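Local coordinates for protein putative nitroreductase (Thermotoga maritima, PDB 1VKW) that is a putative nitroreductase, probably an oxidoreductase related to the FMN-dependent nitroreductases, at residues A[20-25]-A[96-101]; A[28-33]-A[60-65]. All blocks are in the same frame, centred on the assembly; numbering follows the deposited sequence.

Contact 1 of 2, residues A[20-25]-A[96-101]; sequences ENRHSV and FGTCWM. With SO4 (sulfate ion), chain C.
V25 CG2 packs over G97, 4.3 Å from its CA, where the chain leaving helix 15-21 crosses the edge of strand 97-101. At T98 the backbones join: V25 N gives a hydrogen bond to T98 O of 2.9 Å. The same oxygen receives a CA-H...O contact from S24 CA at 3.3 Å. This single bridge between S24 and T98 adds one short rung to the outer strand of an antiparallel four-stranded sheet, which on its other side pairs with strand 112-116. T98 turns its CB away from 20-25, yet OG1 is linked to R22 NH1 through water 1, while R22 CG passes nearby.

The R-H-S run resembles the motif with which FMN-dependent nitroreductases hold the FMN phosphate, and a bound sulfate probably marks that place. Its O3 lies near the plane of the R22 guanidinium, at the edge, 3.0 Å from R22 NH1 and also bonded to NH2. S24 OG gives O3 a third bond of 2.8 Å. With OG beside its backbone N (chi1 -63°), S24 turns hydroxyl and amide to one anion; S24 N meets sulfate O4 at 2.8 Å and 172°. R127 adds another donor. Replacing R22 with a leucine would probably cost O3 its two guanidinium bonds and leave water 1 without its guanidinium donor.

Further along, C99 sets its CB 3.2 Å from V25 O, a carbonyl buried here with no hydrogen-bonding partner in the model. W100 N donates to water 2, which in turn donates to S24 OG at 2.7 Å, while the indole NE1 is occupied by E85 of helix 74-93.

Contact 2 of 2, residues A[28-33]-A[60-65]; sequences FLERKM and SSFPSY
F62 presents its ring to both L29 and E30, and most of the contact is made around it. Two oxygens approach the ring without hydrogen bonding: L29 O stands 3.1 Å from F62 CE1, oblique to the ring, and E30 OE2 lies over one face, 3.6 Å from F62 CD2. A CH-pi contact accompanies the latter, with E30 CG 4.1 Å from the ring centroid and 19° off its normal. Beyond CG the E30 chain is extended and runs across the ring, carrying a carboxylate turned 82° from the ring plane.

These residues join the loop between helices 15-21 and 35-43 to the connection of a beta hairpin, strands 56-58 and 64-67. The cis peptide before P63 lies in that connection, and the backbones of L29 and S64 are hydrogen-bonded to the backbones of Y117 and F115 respectively.

Apolar packing is confined to F28: its CB touches F62 CE1 at 4.2 Å, while F28 CD2 meets P63 CB at 4.1 Å, the F28 and P63 side chains crossing at about a right angle. Separately, selenomethionine M33, its chain bent at chi2 (79°) and chi3, makes a van der Waals contact of methyl with hydroxyl oxygen, M33 CE lying 3.5 Å from S64 OG.

Both contacts bring the chain between helices 15-21 and 35-43 against one antiparallel sheet, and contact 2 is nested within the loop closed by contact 1. Contact 1 meets an outermost strand, 97-101; contact 2 reaches the turn leading into strand 64-67, and S64, with strand 112-116 between the two. Contact 1 lies deeper, about 10 Å from the chain's centre to its own, and relies on backbone pairing, waters and an anion site. Contact 2, about 20 Å out by the same measure, has exposed E30 and F62 and depends on aromatic and aliphatic packing. They touch where F96 CE1 approaches M33 SE at 3.4 Å.

Contact 1 of 2, residues A[20-25]-A[96-101]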
loop_
_atom_site.group_PDB
_atom_site.type_symbol
_atom_site.label_atom_id
_atom_site.label_comp_id
_atom_site.label_asym_id
_atom_site.label_seq_id
_atom_site.Cartn_x
_atom_site.Cartn_y
_atom_site.Cartn_z
ATOM N N GLU A 20 -8.414 -4.747 3.568
ATOM C CA GLU A 20 -9.115 -6.018 3.424
ATOM C C GLU A 20 -9.774 -6.159 2.045
ATOM O O GLU A 20 -9.909 -7.271 1.541
ATOM C CB GLU A 20 -10.165 -6.200 4.532
ATOM C CG GLU A 20 -10.503 -7.664 4.784
ATOM C CD GLU A 20 -11.790 -7.871 5.566
ATOM O OE1 GLU A 20 -12.261 -6.929 6.248
ATOM O OE2 GLU A 20 -12.329 -8.996 5.501
ATOM N N ASN A 21 -10.182 -5.047 1.435
ATOM C CA ASN A 21 -10.810 -5.089 0.099
ATOM C C ASN A 21 -9.834 -4.914 -1.066
ATOM O O ASN A 21 -10.245 -4.942 -2.226
ATOM C CB ASN A 21 -11.914 -4.044 -0.012
ATOM C CG ASN A 21 -13.144 -4.415 0.780
ATOM O OD1 ASN A 21 -13.567 -5.573 0.792
ATOM N ND2 ASN A 21 -13.739 -3.426 1.440
ATOM N N ARG A 22 -8.555 -4.732 -0.773
ATOM C CA ARG A 22 -7.555 -4.596 -1.834
ATOM C C ARG A 22 -7.140 -5.970 -2.339
ATOM O O ARG A 22 -6.608 -6.770 -1.574
ATOM C CB ARG A 22 -6.309 -3.858 -1.347
ATOM C CG ARG A 22 -5.292 -3.599 -2.479
ATOM C CD ARG A 22 -3.846 -3.805 -2.120
ATOM N NE ARG A 22 -3.581 -5.089 -1.463
ATOM C CZ ARG A 22 -3.419 -6.261 -2.079
ATOM N NH1 ARG A 22 -3.519 -6.371 -3.397
ATOM N NH2 ARG A 22 -3.166 -7.350 -1.357
ATOM N N HIS A 23 -7.364 -6.225 -3.629
ATOM C CA HIS A 23 -6.940 -7.480 -4.277
ATOM C C HIS A 23 -6.243 -7.156 -5.591
ATOM O O HIS A 23 -6.547 -6.155 -6.229
ATOM C CB HIS A 23 -8.143 -8.389 -4.577
ATOM C CG HIS A 23 -9.154 -8.451 -3.473
ATOM N ND1 HIS A 23 -8.937 -9.145 -2.301
ATOM C CD2 HIS A 23 -10.389 -7.906 -3.365
ATOM C CE1 HIS A 23 -9.992 -9.018 -1.518
ATOM N NE2 HIS A 23 -10.889 -8.275 -2.140
ATOM N N SER A 24 -5.326 -8.015 -6.011
ATOM C CA SER A 24 -4.706 -7.854 -7.323
ATOM C C SER A 24 -5.713 -8.249 -8.400
ATOM O O SER A 24 -6.239 -9.361 -8.377
ATOM C CB SER A 24 -3.434 -8.689 -7.423
ATOM O OG SER A 24 -2.478 -8.230 -6.485
ATOM N N VAL A 25 -6.000 -7.314 -9.307
ATOM C CA VAL A 25 -6.944 -7.521 -10.403
ATOM C C VAL A 25 -6.241 -7.194 -11.721
ATOM O O VAL A 25 -5.633 -6.137 -11.849
ATOM C CB VAL A 25 -8.202 -6.628 -10.243
ATOM C CG1 VAL A 25 -9.172 -6.834 -11.405
ATOM C CG2 VAL A 25 -8.903 -6.909 -8.910
ATOM N N PHE A 96 -11.711 1.099 -7.004
ATOM C CA PHE A 96 -10.921 0.628 -8.143
ATOM C C PHE A 96 -10.113 -0.618 -7.818
ATOM O O PHE A 96 -9.526 -0.729 -6.737
ATOM C CB PHE A 96 -9.952 1.716 -8.611
ATOM C CG PHE A 96 -10.631 2.908 -9.192
ATOM C CD1 PHE A 96 -11.192 2.847 -10.457
ATOM C CD2 PHE A 96 -10.722 4.090 -8.474
ATOM C CE1 PHE A 96 -11.829 3.947 -11.003
ATOM C CE2 PHE A 96 -11.360 5.197 -9.011
ATOM C CZ PHE A 96 -11.913 5.127 -10.281
ATOM N N GLY A 97 -10.070 -1.545 -8.768
ATOM C CA GLY A 97 -9.144 -2.669 -8.704
ATOM C C GLY A 97 -7.753 -2.160 -9.035
ATOM O O GLY A 97 -7.610 -1.186 -9.769
ATOM N N THR A 98 -6.733 -2.794 -8.470
ATOM C CA THR A 98 -5.346 -2.430 -8.753
ATOM C C THR A 98 -4.513 -3.678 -8.948
ATOM O O THR A 98 -4.914 -4.771 -8.546
ATOM C CB THR A 98 -4.735 -1.572 -7.601
ATOM O OG1 THR A 98 -4.845 -2.264 -6.347
ATOM C CG2 THR A 98 -5.511 -0.288 -7.382
ATOM N N CYS A 99 -3.351 -3.504 -9.566
ATOM C CA CYS A 99 -2.347 -4.554 -9.651
ATOM C C CYS A 99 -0.967 -3.934 -9.882
ATOM O O CYS A 99 -0.782 -3.093 -10.771
ATOM C CB CYS A 99 -2.692 -5.555 -10.756
ATOM S SG CYS A 99 -1.464 -6.862 -11.045
ATOM N N TRP A 100 -0.011 -4.350 -9.057
ATOM C CA TRP A 100 1.378 -3.932 -9.175
ATOM C C TRP A 100 2.051 -4.641 -10.351
ATOM O O TRP A 100 2.267 -5.851 -10.309
ATOM C CB TRP A 100 2.132 -4.271 -7.884
ATOM C CG TRP A 100 1.885 -3.331 -6.749
ATOM C CD1 TRP A 100 0.885 -3.398 -5.811
ATOM C CD2 TRP A 100 2.672 -2.188 -6.408
ATOM N NE1 TRP A 100 1.006 -2.365 -4.914
ATOM C CE2 TRP A 100 2.097 -1.605 -5.255
ATOM C CE3 TRP A 100 3.817 -1.593 -6.962
ATOM C CZ2 TRP A 100 2.617 -0.458 -4.658
ATOM C CZ3 TRP A 100 4.338 -0.460 -6.362
ATOM C CH2 TRP A 100 3.739 0.096 -5.222
HETATM N N MSE A 101 2.405 -3.892 -11.384
HETATM C CA MSE A 101 2.978 -4.482 -12.589
HETATM C C MSE A 101 4.445 -4.090 -12.762
HETATM O O MSE A 101 4.777 -2.909 -12.766
HETATM C CB MSE A 101 2.172 -4.030 -13.803
HETATM C CG MSE A 101 0.774 -4.623 -13.894
HETATM SE SE MSE A 101 0.548 -5.777 -15.459
HETATM C CE MSE A 101 0.879 -4.453 -16.874
HETATM S S SO4 C . -3.163 -10.329 -3.719
HETATM O O1 SO4 C . -2.332 -11.415 -4.214
HETATM O O2 SO4 C . -3.538 -10.606 -2.350
HETATM O O3 SO4 C . -2.414 -9.092 -3.836
HETATM O O4 SO4 C . -4.388 -10.239 -4.517
HETATM O O HOH W 1 -3.053 -4.392 -5.747
HETATM O O HOH W 2 -1.069 -5.966 -6.616
#

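Contact 2 of 2, residues A[28-33]-A[60-65]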
loop_
_atom_site.group_PDB
_atom_site.type_symbol
_atom_site.label_atom_id
_atom_site.label_comp_id
_atom_site.label_asym_id
_atom_site.label_seq_id
_atom_site.Cartn_x
_atom_site.Cartn_y
_atom_site.Cartn_z
ATOM N N PHE A 28 -10.272 -6.162 -16.048
ATOM C CA PHE A 28 -11.033 -4.950 -15.716
ATOM C C PHE A 28 -12.189 -4.688 -16.674
ATOM O O PHE A 28 -12.385 -5.417 -17.647
ATOM C CB PHE A 28 -10.115 -3.722 -15.768
ATOM C CG PHE A 28 -9.011 -3.736 -14.755
ATOM C CD1 PHE A 28 -9.300 -3.741 -13.397
ATOM C CD2 PHE A 28 -7.680 -3.717 -15.159
ATOM C CE1 PHE A 28 -8.283 -3.743 -12.457
ATOM C CE2 PHE A 28 -6.657 -3.720 -14.225
ATOM C CZ PHE A 28 -6.960 -3.731 -12.874
ATOM N N LEU A 29 -12.944 -3.630 -16.374
ATOM C CA LEU A 29 -13.944 -3.064 -17.276
ATOM C C LEU A 29 -13.352 -1.806 -17.930
ATOM O O LEU A 29 -12.132 -1.654 -17.985
ATOM C CB LEU A 29 -15.215 -2.721 -16.488
ATOM C CG LEU A 29 -15.769 -3.832 -15.589
ATOM C CD1 LEU A 29 -16.848 -3.295 -14.667
ATOM C CD2 LEU A 29 -16.303 -4.979 -16.431
ATOM N N GLU A 30 -14.207 -0.926 -18.455
ATOM C CA GLU A 30 -13.787 0.414 -18.890
ATOM C C GLU A 30 -14.757 1.520 -18.448
ATOM O O GLU A 30 -14.584 2.679 -18.824
ATOM C CB GLU A 30 -13.655 0.452 -20.412
ATOM C CG GLU A 30 -12.609 -0.493 -20.981
ATOM C CD GLU A 30 -12.445 -0.335 -22.480
ATOM O OE1 GLU A 30 -13.376 0.191 -23.129
ATOM O OE2 GLU A 30 -11.388 -0.738 -23.011
ATOM N N ARG A 31 -15.736 1.165 -17.614
ATOM C CA ARG A 31 -16.916 2.008 -17.360
ATOM C C ARG A 31 -16.651 3.505 -17.199
ATOM O O ARG A 31 -17.446 4.319 -17.662
ATOM C CB ARG A 31 -17.715 1.487 -16.153
ATOM C CG ARG A 31 -18.897 0.601 -16.538
ATOM C CD ARG A 31 -18.520 -0.814 -16.941
ATOM N NE ARG A 31 -19.355 -1.330 -18.030
ATOM C CZ ARG A 31 -19.004 -1.385 -19.320
ATOM N NH1 ARG A 31 -17.813 -0.956 -19.732
ATOM N NH2 ARG A 31 -19.860 -1.881 -20.213
ATOM N N LYS A 32 -15.552 3.870 -16.543
ATOM C CA LYS A 32 -15.214 5.284 -16.374
ATOM C C LYS A 32 -13.816 5.517 -15.803
ATOM O O LYS A 32 -13.338 4.757 -14.957
ATOM C CB LYS A 32 -16.241 5.972 -15.468
HETATM N N MSE A 33 -13.173 6.581 -16.282
HETATM C CA MSE A 33 -11.920 7.065 -15.710
HETATM C C MSE A 33 -11.699 8.522 -16.128
HETATM O O MSE A 33 -10.896 8.806 -17.018
HETATM C CB MSE A 33 -10.737 6.197 -16.147
HETATM C CG MSE A 33 -9.594 6.231 -15.158
HETATM SE SE MSE A 33 -9.957 5.056 -13.640
HETATM C CE MSE A 33 -9.315 3.423 -14.417
ATOM N N SER A 60 -4.600 7.513 -20.886
ATOM C CA SER A 60 -4.713 7.461 -22.339
ATOM C C SER A 60 -4.327 6.065 -22.832
ATOM O O SER A 60 -4.045 5.864 -24.020
ATOM C CB SER A 60 -3.819 8.525 -22.984
ATOM O OG SER A 60 -2.458 8.340 -22.628
ATOM N N SER A 61 -4.314 5.109 -21.905
ATOM C CA SER A 61 -4.049 3.710 -22.207
ATOM C C SER A 61 -5.024 2.853 -21.399
ATOM O O SER A 61 -5.470 3.275 -20.319
ATOM C CB SER A 61 -2.606 3.358 -21.836
ATOM O OG SER A 61 -2.398 3.460 -20.436
ATOM N N PHE A 62 -5.403 1.694 -21.954
ATOM C CA PHE A 62 -6.141 0.687 -21.196
ATOM C C PHE A 62 -5.225 -0.523 -20.957
ATOM O O PHE A 62 -4.754 -1.140 -21.910
ATOM C CB PHE A 62 -7.418 0.260 -21.924
ATOM C CG PHE A 62 -8.150 -0.863 -21.241
ATOM C CD1 PHE A 62 -8.693 -0.682 -19.979
ATOM C CD2 PHE A 62 -8.281 -2.105 -21.852
ATOM C CE1 PHE A 62 -9.354 -1.717 -19.330
ATOM C CE2 PHE A 62 -8.951 -3.143 -21.213
ATOM C CZ PHE A 62 -9.486 -2.948 -19.947
ATOM N N PRO A 63 -4.960 -0.874 -19.699
ATOM C CA PRO A 63 -5.541 -0.218 -18.532
ATOM C C PRO A 63 -4.865 1.134 -18.235
ATOM O O PRO A 63 -3.738 1.398 -18.811
ATOM C CB PRO A 63 -5.285 -1.235 -17.406
ATOM C CG PRO A 63 -4.029 -1.917 -17.807
ATOM C CD PRO A 63 -4.026 -1.947 -19.316
ATOM N N SER A 64 -5.552 1.895 -17.329
ATOM C CA SER A 64 -4.946 3.085 -16.735
ATOM C C SER A 64 -3.883 2.650 -15.745
ATOM O O SER A 64 -4.047 1.630 -15.049
ATOM C CB SER A 64 -5.983 3.928 -15.984
ATOM O OG SER A 64 -7.004 4.392 -16.838
ATOM N N TYR A 65 -2.807 3.428 -15.649
ATOM C CA TYR A 65 -1.762 3.136 -14.668
ATOM C C TYR A 65 -1.041 4.366 -14.121
ATOM O O TYR A 65 -0.938 5.405 -14.787
ATOM C CB TYR A 65 -0.745 2.136 -15.231
ATOM C CG TYR A 65 0.073 2.640 -16.397
ATOM C CD1 TYR A 65 1.221 3.400 -16.191
ATOM C CD2 TYR A 65 -0.278 2.326 -17.709
ATOM C CE1 TYR A 65 1.988 3.855 -17.256
ATOM C CE2 TYR A 65 0.483 2.778 -18.786
ATOM C CZ TYR A 65 1.618 3.541 -18.550
ATOM O OH TYR A 65 2.381 3.997 -19.603
#